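DHC, diheme cytochrome c (Rhodobacter sphaeroides, PDB 2FWT) carries two covalently bound c-type hemes and probably serves in electron transfer, with the sphaeroides heme protein SHP as an interaction partner. Local coordinates at residues P26-T31 with A63-G68. Numbering follows the deposited sequence.
Sequences PARSWT and AADSSG
Asp65 reaches from a loop to the first turn of helix 27-34, and one direct hydrogen bond joins the two: the N-H of Ala27 donates to Asp65 OD1 at 2.8 Å, with an N-H...O angle of 163°. The bond is nearly straight and enters on the syn side of the carboxylate, though 27° out of its plane. Asp65 has CG between its backbone N and carbonyl carbon, which directs the carboxylate at the start of the helix, where CB of Pro26 also lies 3.7 Å from OD2 of Asp65.

The second carboxylate oxygen works through water. This molecule donates to Asp65 OD2 at 2.6 Å and accepts from both Arg28 N and Arg28 NH1, so the carboxylate serves two successive backbone N-H groups, one directly and one by relay. Arg28 NH1 itself stays 4.0 Å from Asp65 OD2, beyond a salt bridge, and the guanidinium and carboxylate planes are turned 64° apart. Opposite charge may still contribute at this separation. Pro26 CG lies over one guanidinium face, toward its rim.

Apolar contact centres on Ala63, whose methyl sits 4.1 Å from CB of Ala27 and meets the indole of Trp30 edge-on, in the ring plane, with Ala63 CB 4.0 Å from Trp30 CD1. Trp30 NE1 is hydrogen-bonded to Ala22 O, and its ring touches a heme c.

Asp65 is the third residue of a type I turn from Ala63 to Ser66; Ala63 O accepts from both Ser66 N and Ser66 OG, the latter on a lone pair. With Pro26 at the N-cap position, Asp65 supplies a carboxylate acceptor to the first N-H of the helix from a sequence-distant loop, a helix N-terminus bound by a loop carboxylate, while Trp30 of that helix lines the heme c pocket of this diheme cytochrome c.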
ATOM      1  N   PRO A  26      -1.780   0.153   9.451  1.00 17.23           N
ATOM      2  CA  PRO A  26      -1.895   1.033  10.601  1.00 16.96           C
ATOM      3  C   PRO A  26      -1.032   2.291  10.485  1.00 16.53           C
ATOM      4  O   PRO A  26      -0.046   2.332   9.734  1.00 16.34           O
ATOM      5  CB  PRO A  26      -1.435   0.164  11.748  1.00 17.34           C
ATOM      6  CG  PRO A  26      -0.496  -0.830  11.123  1.00 17.61           C
ATOM      7  CD  PRO A  26      -1.046  -1.097   9.762  1.00 17.53           C
ATOM      8  N   ALA A  27      -1.391   3.300  11.260  1.00 17.01           N
ATOM      9  CA  ALA A  27      -0.708   4.606  11.212  1.00 17.22           C
ATOM     10  C   ALA A  27       0.798   4.488  11.361  1.00 17.97           C
ATOM     11  O   ALA A  27       1.558   5.113  10.598  1.00 18.50           O
ATOM     12  CB  ALA A  27      -1.283   5.543  12.228  1.00 17.35           C
ATOM     13  N   ARG A  28       1.254   3.681  12.301  1.00 18.05           N
ATOM     14  CA  ARG A  28       2.700   3.579  12.531  1.00 19.19           C
ATOM     15  C   ARG A  28       3.477   3.047  11.328  1.00 17.94           C
ATOM     16  O   ARG A  28       4.628   3.406  11.129  1.00 17.75           O
ATOM     17  CB  ARG A  28       2.986   2.718  13.739  1.00 20.09           C
ATOM     18  CG  ARG A  28       2.665   1.251  13.578  1.00 22.93           C
ATOM     19  CD  ARG A  28       2.663   0.604  14.972  1.00 24.94           C
ATOM     20  NE  ARG A  28       2.354  -0.809  14.879  1.00 27.35           N
ATOM     21  CZ  ARG A  28       1.120  -1.326  14.814  1.00 28.83           C
ATOM     22  NH1 ARG A  28       0.048  -0.560  14.861  1.00 27.94           N
ATOM     23  NH2 ARG A  28       0.977  -2.635  14.701  1.00 29.49           N
ATOM     24  N   SER A  29       2.821   2.202  10.530  1.00 17.34           N
ATOM     25  CA  SER A  29       3.384   1.636   9.307  1.00 16.59           C
ATOM     26  C   SER A  29       3.480   2.699   8.207  1.00 15.60           C
ATOM     27  O   SER A  29       4.507   2.831   7.555  1.00 15.15           O
ATOM     28  CB  SER A  29       2.565   0.440   8.829  1.00 16.18           C
ATOM     29  OG  SER A  29       2.643  -0.662   9.747  1.00 17.29           O
ATOM     30  N   TRP A  30       2.420   3.476   8.003  1.00 16.01           N
ATOM     31  CA  TRP A  30       2.508   4.588   7.059  1.00 15.68           C
ATOM     32  C   TRP A  30       3.595   5.583   7.455  1.00 16.22           C
ATOM     33  O   TRP A  30       4.360   6.041   6.605  1.00 15.58           O
ATOM     34  CB  TRP A  30       1.176   5.281   6.920  1.00 15.45           C
ATOM     35  CG  TRP A  30       0.090   4.479   6.242  1.00 13.88           C
ATOM     36  CD1 TRP A  30      -1.126   4.192   6.748  1.00 14.17           C
ATOM     37  CD2 TRP A  30       0.125   3.902   4.936  1.00 13.40           C
ATOM     38  NE1 TRP A  30      -1.834   3.479   5.874  1.00 15.53           N
ATOM     39  CE2 TRP A  30      -1.110   3.295   4.733  1.00 13.60           C
ATOM     40  CE3 TRP A  30       1.094   3.844   3.912  1.00 14.87           C
ATOM     41  CZ2 TRP A  30      -1.439   2.631   3.547  1.00 15.39           C
ATOM     42  CZ3 TRP A  30       0.765   3.198   2.715  1.00 14.64           C
ATOM     43  CH2 TRP A  30      -0.486   2.609   2.540  1.00 15.04           C
ATOM     44  N   THR A  31       3.694   5.910   8.731  1.00 16.74           N
ATOM     45  CA  THR A  31       4.730   6.853   9.187  1.00 16.93           C
ATOM     46  C   THR A  31       6.134   6.280   8.907  1.00 17.57           C
ATOM     47  O   THR A  31       7.047   6.983   8.449  1.00 17.10           O
ATOM     48  CB  THR A  31       4.529   7.196  10.675  1.00 17.25           C
ATOM     49  OG1 THR A  31       3.353   7.996  10.804  1.00 17.71           O
ATOM     50  CG2 THR A  31       5.722   7.919  11.247  1.00 17.04           C
ATOM     51  N   ALA A  63      -5.904   5.546   8.378  1.00 16.48           N
ATOM     52  CA  ALA A  63      -5.207   4.284   8.533  1.00 16.94           C
ATOM     53  C   ALA A  63      -6.157   3.209   9.084  1.00 17.87           C
ATOM     54  O   ALA A  63      -7.275   3.515   9.556  1.00 18.66           O
ATOM     55  CB  ALA A  63      -4.035   4.486   9.447  1.00 15.96           C
ATOM     56  N   ALA A  64      -5.724   1.963   8.995  1.00 18.00           N
ATOM     57  CA  ALA A  64      -6.469   0.822   9.515  1.00 19.16           C
ATOM     58  C   ALA A  64      -6.901   0.955  10.979  1.00 19.99           C
ATOM     59  O   ALA A  64      -7.979   0.457  11.358  1.00 20.73           O
ATOM     60  CB  ALA A  64      -5.661  -0.446   9.334  1.00 19.91           C
ATOM     61  N   ASP A  65      -6.062   1.600  11.790  1.00 19.52           N
ATOM     62  CA  ASP A  65      -6.313   1.792  13.220  1.00 20.16           C
ATOM     63  C   ASP A  65      -6.759   3.206  13.577  1.00 20.15           C
ATOM     64  O   ASP A  65      -6.737   3.575  14.744  1.00 20.25           O
ATOM     65  CB  ASP A  65      -5.085   1.406  14.040  1.00 19.88           C
ATOM     66  CG  ASP A  65      -3.853   2.224  13.689  1.00 21.80           C
ATOM     67  OD1 ASP A  65      -3.842   2.907  12.630  1.00 20.97           O
ATOM     68  OD2 ASP A  65      -2.887   2.184  14.475  1.00 24.03           O
ATOM     69  N   SER A  66      -7.213   3.963  12.584  1.00 20.21           N
ATOM     70  CA  SER A  66      -7.695   5.318  12.821  1.00 21.35           C
ATOM     71  C   SER A  66      -9.079   5.315  13.449  1.00 21.68           C
ATOM     72  O   SER A  66      -9.838   4.359  13.303  1.00 20.73           O
ATOM     73  CB  SER A  66      -7.699   6.120  11.518  1.00 20.87           C
ATOM     74  OG  SER A  66      -8.580   5.582  10.572  1.00 20.82           O
ATOM     75  N   SER A  67      -9.378   6.408  14.144  1.00 23.60           N
ATOM     76  CA  SER A  67     -10.673   6.662  14.820  1.00 25.07           C
ATOM     77  C   SER A  67     -11.830   6.477  13.880  1.00 27.15           C
ATOM     78  O   SER A  67     -11.723   6.823  12.697  1.00 27.42           O
ATOM     79  CB  SER A  67     -10.696   8.156  15.392  1.00 25.38           C
ATOM     80  N   GLY A  68     -12.943   5.949  14.398  1.00 27.92           N
ATOM     81  CA  GLY A  68     -14.203   5.863  13.664  1.00 28.60           C
ATOM     82  C   GLY A  68     -14.403   4.530  12.953  1.00 29.97           C
ATOM     83  O   GLY A  68     -13.417   3.841  12.628  1.00 30.83           O
TER
HETATM   84  O   HOH W   1      -0.271   2.533  14.431  1.00 19.68           O